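Local coordinates for protein ZYG-9 (Caenorhabditis elegans, PDB 2OF3) that organises microtubules and spindle poles during mitosis and meiosis in one-cell embryos and is required for default positioning of the nucleus in oocytes, at residues A[9-12]-A[13-17]; A[181-184]-A[185-189]. One frame throughout, in Å; residues are numbered along the deposited sequence.

Overall arrangement
From the N terminus, the chain first forms helix 10-19, where interaction 1 lies, and much later helix 181-198, where interaction 2 occupies the opening turns. Each joins adjoining residues within one helix, so neither closes a long loop; they follow in series and neither nest nor cross. The centres of interaction 1 and interaction 2 lie about 34 Å apart, on opposite sides of the chain's centre. The nearest atoms of interaction 1 and interaction 2 are about 23 Å apart. Interaction 1 is at the surface and ties the N-terminal helix to the region of helices 78-83, 85-95 and 127-139. Interaction 2, partly buried, faces helices 127-139, 146-163 and 221-238. Helix 127-139 is thus touched from both places.

Interaction 1 of 2, residues A[9-12]-A[13-17]; sequences EDKK and QRIKE
R14 folds back along its own helix and lays one face of its guanidinium over the peptide joining D10 to K11, with D10 C 3.5 Å above the plane and offset toward the rim. The two terminal nitrogens divide the neighbours: NH1 reaches D10 CB at 3.5 Å, while NH2 lies 3.4 Å from K11 CA. A bend late in the chain (chi3 -71°) turns the group back over this backbone. Beneath it the main chain is ordinary helix, R14 N donating to D10 O and I15 N to K11 O, the latter at 2.9 Å. I15 leans on the same carbonyl, its CG1 3.3 Å from K11 O.

Another side carries a chain of polar side chains. The amide of Q13 works at both ends: NE2 gives an almost straight bond to E17 OE2 (2.6 Å, 174°), with the acceptor in the amide plane, and OE1 accepts from K16 NZ at 2.9 Å. Further back, K12 NZ forms a short salt bridge of 2.5 Å with E9 OE1, approaching from above the carboxylate plane.

Partners beyond the helix fix the buried arginine and its neighbours. R14 NE makes a salt bridge to D86, D10 OD2 accepts from Q46, and K11 NZ donates to S85 and to the carbonyl of L82. Replacing R14 with a leucine would probably leave D86 without its charged mate and strip the D10-K11 peptide of its flat cover. This is the first part of a surface helix, with i/i+3 and i/i+4 polar links on its exposed side and charged anchors (D10, K11, R14), together with I15, on the side packed against the helices of the TOG domain.

Interaction 2 of 2, residues A[181-184]-A[185-189]; sequences ARQR and SECLL
A181 O, R182 O, Q183 O and R184 O each accept from the amide four residues on, a run of regular alpha-helical bonds. E186 N to R182 O measures 2.9 Å, and the bonds from S185 N, C187 N and L188 N are similar, all close to straight.

Against this ladder several side chains lean back on the carbonyls of the preceding turn. S185 holds OG between its backbone N and carbonyl carbon (chi1 57°), which puts the hydroxyl 3.2 Å from A181 O and equally far from R182 O; its single proton may go to either. A buried hydroxyl thereby finds an acceptor within its own helix. C187 swings SG anti to its carbonyl carbon (chi1 -69°) and brings the sulfur 3.3 Å from Q183 O, alongside the aliphatic part of Q183. L188 rests its branch point on the preceding turn, CG 3.4 Å from R184 O, whereas E186 brushes R182 O with CG before its chain bends off.

R184 reaches back instead, one guanidinium face lying over A181 CA near the rim; NH1 donates to S178 O and NH2 pairs with D218.

Around the cylinder, helices cover different sides. S185, L188 and L189 touch helix 221-238 at N222, V223 and A226; E186 and L189 touch R149 and R153 of helix 146-163; and Q183 and C187 meet L139 and L138 of helix 127-139. Together these three helices pack round the opening turns, as expected of the all-helical TOG domain.

Interaction 1 of 2, residues A[9-12]-A[13-17]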
ATOM      1  N   GLU A   9       4.953 -20.226  13.886  1.00 24.25           N
ATOM      2  CA  GLU A   9       3.957 -20.165  12.829  1.00 24.77           C
ATOM      3  C   GLU A   9       2.612 -19.662  13.329  1.00 23.19           C
ATOM      4  O   GLU A   9       1.556 -20.053  12.806  1.00 22.44           O
ATOM      5  CB  GLU A   9       3.790 -21.560  12.264  1.00 26.49           C
ATOM      6  CG  GLU A   9       4.975 -21.954  11.435  1.00 33.16           C
ATOM      7  CD  GLU A   9       4.819 -23.322  10.853  1.00 45.19           C
ATOM      8  OE1 GLU A   9       3.748 -23.622  10.249  1.00 49.28           O
ATOM      9  OE2 GLU A   9       5.792 -24.110  11.001  1.00 53.21           O
ATOM     10  N   ASP A  10       2.623 -18.791  14.333  1.00 21.77           N
ATOM     11  CA  ASP A  10       1.340 -18.292  14.876  1.00 20.81           C
ATOM     12  C   ASP A  10       0.603 -17.395  13.895  1.00 20.10           C
ATOM     13  O   ASP A  10      -0.568 -17.194  14.049  1.00 20.07           O
ATOM     14  CB  ASP A  10       1.540 -17.560  16.190  1.00 19.15           C
ATOM     15  CG  ASP A  10       1.861 -18.500  17.329  1.00 22.20           C
ATOM     16  OD1 ASP A  10       2.019 -19.719  17.087  1.00 22.67           O
ATOM     17  OD2 ASP A  10       2.009 -18.034  18.479  1.00 22.80           O
ATOM     18  N   LYS A  11       1.271 -16.858  12.882  1.00 20.71           N
ATOM     19  CA  LYS A  11       0.558 -16.174  11.778  1.00 22.04           C
ATOM     20  C   LYS A  11      -0.586 -16.977  11.201  1.00 22.19           C
ATOM     21  O   LYS A  11      -1.654 -16.433  10.936  1.00 21.64           O
ATOM     22  CB  LYS A  11       1.528 -15.771  10.648  1.00 20.74           C
ATOM     23  CG  LYS A  11       0.860 -14.892   9.567  1.00 22.28           C
ATOM     24  CD  LYS A  11       1.830 -14.683   8.370  1.00 25.10           C
ATOM     25  CE  LYS A  11       2.856 -13.666   8.706  1.00 23.22           C
ATOM     26  NZ  LYS A  11       3.903 -13.734   7.587  1.00 24.18           N
ATOM     27  N   LYS A  12      -0.382 -18.268  10.964  1.00 23.35           N
ATOM     28  CA  LYS A  12      -1.487 -19.102  10.459  1.00 25.09           C
ATOM     29  C   LYS A  12      -2.708 -19.105  11.399  1.00 22.83           C
ATOM     30  O   LYS A  12      -3.844 -19.083  10.910  1.00 21.61           O
ATOM     31  CB  LYS A  12      -1.081 -20.569  10.249  1.00 25.98           C
ATOM     32  CG  LYS A  12      -0.043 -20.840   9.180  1.00 30.85           C
ATOM     33  CD  LYS A  12       0.350 -22.396   9.227  1.00 31.71           C
ATOM     34  CE  LYS A  12       1.514 -22.714   8.223  1.00 37.24           C
ATOM     35  NZ  LYS A  12       2.842 -21.996   8.523  1.00 40.88           N
ATOM     36  N   GLN A  13      -2.468 -19.183  12.715  1.00 21.42           N
ATOM     37  CA  GLN A  13      -3.497 -19.119  13.735  1.00 21.05           C
ATOM     38  C   GLN A  13      -4.203 -17.739  13.733  1.00 19.38           C
ATOM     39  O   GLN A  13      -5.409 -17.688  13.853  1.00 19.43           O
ATOM     40  CB  GLN A  13      -2.922 -19.456  15.136  1.00 20.75           C
ATOM     41  CG  GLN A  13      -3.997 -19.467  16.329  1.00 22.65           C
ATOM     42  CD  GLN A  13      -5.057 -20.583  16.151  1.00 27.10           C
ATOM     43  OE1 GLN A  13      -4.786 -21.580  15.484  1.00 27.57           O
ATOM     44  NE2 GLN A  13      -6.280 -20.377  16.683  1.00 26.21           N
ATOM     45  N   ARG A  14      -3.469 -16.644  13.547  1.00 19.43           N
ATOM     46  CA  ARG A  14      -4.068 -15.296  13.485  1.00 19.18           C
ATOM     47  C   ARG A  14      -4.933 -15.125  12.258  1.00 19.62           C
ATOM     48  O   ARG A  14      -6.044 -14.570  12.400  1.00 19.76           O
ATOM     49  CB  ARG A  14      -3.037 -14.170  13.582  1.00 18.20           C
ATOM     50  CG  ARG A  14      -2.287 -14.189  14.902  1.00 16.47           C
ATOM     51  CD  ARG A  14      -1.401 -12.901  15.014  1.00 15.52           C
ATOM     52  NE  ARG A  14      -0.246 -12.942  14.090  1.00 16.00           N
ATOM     53  CZ  ARG A  14       0.905 -13.523  14.359  1.00 14.88           C
ATOM     54  NH1 ARG A  14       1.097 -14.191  15.505  1.00 15.61           N
ATOM     55  NH2 ARG A  14       1.859 -13.496  13.457  1.00 15.87           N
ATOM     56  N   ILE A  15      -4.466 -15.594  11.088  1.00 18.71           N
ATOM     57  CA  ILE A  15      -5.252 -15.539   9.854  1.00 20.75           C
ATOM     58  C   ILE A  15      -6.540 -16.362   9.997  1.00 21.26           C
ATOM     59  O   ILE A  15      -7.631 -15.912   9.651  1.00 21.51           O
ATOM     60  CB  ILE A  15      -4.500 -16.064   8.615  1.00 21.13           C
ATOM     61  CG1 ILE A  15      -3.230 -15.245   8.328  1.00 26.60           C
ATOM     62  CG2 ILE A  15      -5.379 -15.993   7.386  1.00 22.12           C
ATOM     63  CD1 ILE A  15      -3.425 -13.748   8.372  1.00 31.93           C
ATOM     64  N   LYS A  16      -6.417 -17.565  10.515  1.00 21.40           N
ATOM     65  CA  LYS A  16      -7.587 -18.398  10.737  1.00 22.31           C
ATOM     66  C   LYS A  16      -8.595 -17.780  11.722  1.00 22.16           C
ATOM     67  O   LYS A  16      -9.788 -17.794  11.436  1.00 21.57           O
ATOM     68  CB  LYS A  16      -7.124 -19.761  11.232  1.00 22.82           C
ATOM     69  CG  LYS A  16      -8.240 -20.561  11.803  1.00 27.99           C
ATOM     70  CD  LYS A  16      -7.719 -21.874  12.273  1.00 35.31           C
ATOM     71  CE  LYS A  16      -7.516 -21.830  13.761  1.00 41.77           C
ATOM     72  NZ  LYS A  16      -6.862 -23.138  14.153  1.00 50.14           N
ATOM     73  N   GLU A  17      -8.137 -17.231  12.858  1.00 20.76           N
ATOM     74  CA  GLU A  17      -9.029 -16.588  13.834  1.00 20.78           C
ATOM     75  C   GLU A  17      -9.752 -15.405  13.228  1.00 20.02           C
ATOM     76  O   GLU A  17     -10.917 -15.228  13.501  1.00 20.17           O
ATOM     77  CB  GLU A  17      -8.261 -16.194  15.097  1.00 20.35           C
ATOM     78  CG  GLU A  17      -7.850 -17.418  15.904  1.00 21.06           C
ATOM     79  CD  GLU A  17      -7.198 -17.125  17.270  1.00 24.62           C
ATOM     80  OE1 GLU A  17      -6.977 -15.928  17.627  1.00 27.97           O
ATOM     81  OE2 GLU A  17      -6.880 -18.143  17.974  1.00 27.73           O
TER

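Interaction 2 of 2, residues A[181-184]-A[185-189]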
ATOM      1  N   ALA A 181      -5.016  15.245  -3.399  1.00 22.94           N
ATOM      2  CA  ALA A 181      -4.702  15.130  -4.810  1.00 22.06           C
ATOM      3  C   ALA A 181      -3.409  14.391  -5.047  1.00 21.23           C
ATOM      4  O   ALA A 181      -3.262  13.737  -6.084  1.00 21.41           O
ATOM      5  CB  ALA A 181      -4.645  16.554  -5.489  1.00 22.55           C
ATOM      6  N   ARG A 182      -2.456  14.471  -4.123  1.00 21.24           N
ATOM      7  CA  ARG A 182      -1.190  13.720  -4.296  1.00 21.93           C
ATOM      8  C   ARG A 182      -1.436  12.234  -4.217  1.00 21.04           C
ATOM      9  O   ARG A 182      -0.864  11.479  -4.975  1.00 21.47           O
ATOM     10  CB  ARG A 182      -0.144  14.115  -3.251  1.00 21.93           C
ATOM     11  CG  ARG A 182       0.441  15.488  -3.464  1.00 25.37           C
ATOM     12  CD  ARG A 182       1.273  15.860  -2.265  1.00 29.11           C
ATOM     13  NE  ARG A 182       2.106  17.029  -2.548  1.00 29.44           N
ATOM     14  CZ  ARG A 182       2.014  18.176  -1.883  1.00 31.25           C
ATOM     15  NH1 ARG A 182       1.134  18.328  -0.893  1.00 28.53           N
ATOM     16  NH2 ARG A 182       2.817  19.170  -2.209  1.00 29.98           N
ATOM     17  N   GLN A 183      -2.296  11.812  -3.289  1.00 21.97           N
ATOM     18  CA  GLN A 183      -2.732  10.402  -3.261  1.00 21.06           C
ATOM     19  C   GLN A 183      -3.417   9.967  -4.550  1.00 19.46           C
ATOM     20  O   GLN A 183      -3.082   8.913  -5.090  1.00 20.84           O
ATOM     21  CB  GLN A 183      -3.675  10.139  -2.101  1.00 21.24           C
ATOM     22  CG  GLN A 183      -4.145   8.676  -2.082  1.00 24.15           C
ATOM     23  CD  GLN A 183      -4.812   8.251  -0.769  1.00 24.57           C
ATOM     24  OE1 GLN A 183      -4.766   8.954   0.217  1.00 25.85           O
ATOM     25  NE2 GLN A 183      -5.408   7.059  -0.773  1.00 32.48           N
ATOM     26  N   ARG A 184      -4.380  10.725  -5.067  1.00 18.61           N
ATOM     27  CA  ARG A 184      -4.987  10.340  -6.340  1.00 17.74           C
ATOM     28  C   ARG A 184      -3.972  10.230  -7.468  1.00 18.88           C
ATOM     29  O   ARG A 184      -4.016   9.246  -8.242  1.00 17.65           O
ATOM     30  CB  ARG A 184      -6.083  11.337  -6.764  1.00 18.06           C
ATOM     31  CG  ARG A 184      -7.185  11.500  -5.741  1.00 18.76           C
ATOM     32  CD  ARG A 184      -8.367  12.166  -6.381  1.00 23.64           C
ATOM     33  NE  ARG A 184      -8.110  13.554  -6.821  1.00 25.60           N
ATOM     34  CZ  ARG A 184      -8.141  14.623  -6.021  1.00 24.12           C
ATOM     35  NH1 ARG A 184      -8.377  14.472  -4.721  1.00 23.23           N
ATOM     36  NH2 ARG A 184      -7.948  15.863  -6.537  1.00 24.80           N
ATOM     37  N   SER A 185      -3.066  11.214  -7.623  1.00 18.88           N
ATOM     38  CA  SER A 185      -2.137  11.127  -8.734  1.00 19.17           C
ATOM     39  C   SER A 185      -1.144  10.013  -8.545  1.00 19.80           C
ATOM     40  O   SER A 185      -0.831   9.297  -9.500  1.00 19.25           O
ATOM     41  CB  SER A 185      -1.413  12.457  -9.016  1.00 19.81           C
ATOM     42  OG  SER A 185      -0.734  12.897  -7.851  1.00 24.10           O
ATOM     43  N   GLU A 186      -0.600   9.839  -7.352  1.00 20.10           N
ATOM     44  CA  GLU A 186       0.386   8.740  -7.185  1.00 20.47           C
ATOM     45  C   GLU A 186      -0.183   7.342  -7.470  1.00 20.92           C
ATOM     46  O   GLU A 186       0.509   6.481  -8.021  1.00 20.44           O
ATOM     47  CB  GLU A 186       0.946   8.775  -5.760  1.00 20.03           C
ATOM     48  CG  GLU A 186       1.914   9.968  -5.478  1.00 22.88           C
ATOM     49  CD  GLU A 186       3.252   9.841  -6.179  1.00 25.08           C
ATOM     50  OE1 GLU A 186       3.966   8.818  -5.990  1.00 26.05           O
ATOM     51  OE2 GLU A 186       3.604  10.767  -6.944  1.00 29.77           O
ATOM     52  N   CYS A 187      -1.443   7.128  -7.060  1.00 21.88           N
ATOM     53  CA  CYS A 187      -2.180   5.898  -7.331  1.00 22.28           C
ATOM     54  C   CYS A 187      -2.454   5.630  -8.810  1.00 21.79           C
ATOM     55  O   CYS A 187      -2.221   4.505  -9.255  1.00 20.59           O
ATOM     56  CB  CYS A 187      -3.447   5.837  -6.450  1.00 21.41           C
ATOM     57  SG  CYS A 187      -2.913   5.601  -4.715  1.00 25.04           S
ATOM     58  N   LEU A 188      -2.843   6.662  -9.570  1.00 22.53           N
ATOM     59  CA  LEU A 188      -2.938   6.570 -11.039  1.00 21.82           C
ATOM     60  C   LEU A 188      -1.645   6.187 -11.693  1.00 21.43           C
ATOM     61  O   LEU A 188      -1.622   5.404 -12.650  1.00 20.53           O
ATOM     62  CB  LEU A 188      -3.444   7.900 -11.666  1.00 22.26           C
ATOM     63  CG  LEU A 188      -4.927   8.182 -11.378  1.00 24.64           C
ATOM     64  CD1 LEU A 188      -5.291   9.650 -11.741  1.00 23.38           C
ATOM     65  CD2 LEU A 188      -5.901   7.089 -12.007  1.00 19.39           C
ATOM     66  N   LEU A 189      -0.542   6.755 -11.227  1.00 22.61           N
ATOM     67  CA  LEU A 189       0.805   6.437 -11.771  1.00 22.74           C
ATOM     68  C   LEU A 189       1.160   4.964 -11.588  1.00 21.88           C
ATOM     69  O   LEU A 189       1.789   4.377 -12.449  1.00 22.82           O
ATOM     70  CB  LEU A 189       1.909   7.316 -11.120  1.00 21.74           C
ATOM     71  CG  LEU A 189       1.806   8.806 -11.488  1.00 25.27           C
ATOM     72  CD1 LEU A 189       2.846   9.552 -10.713  1.00 26.48           C
ATOM     73  CD2 LEU A 189       1.943   9.093 -13.017  1.00 23.19           C
TER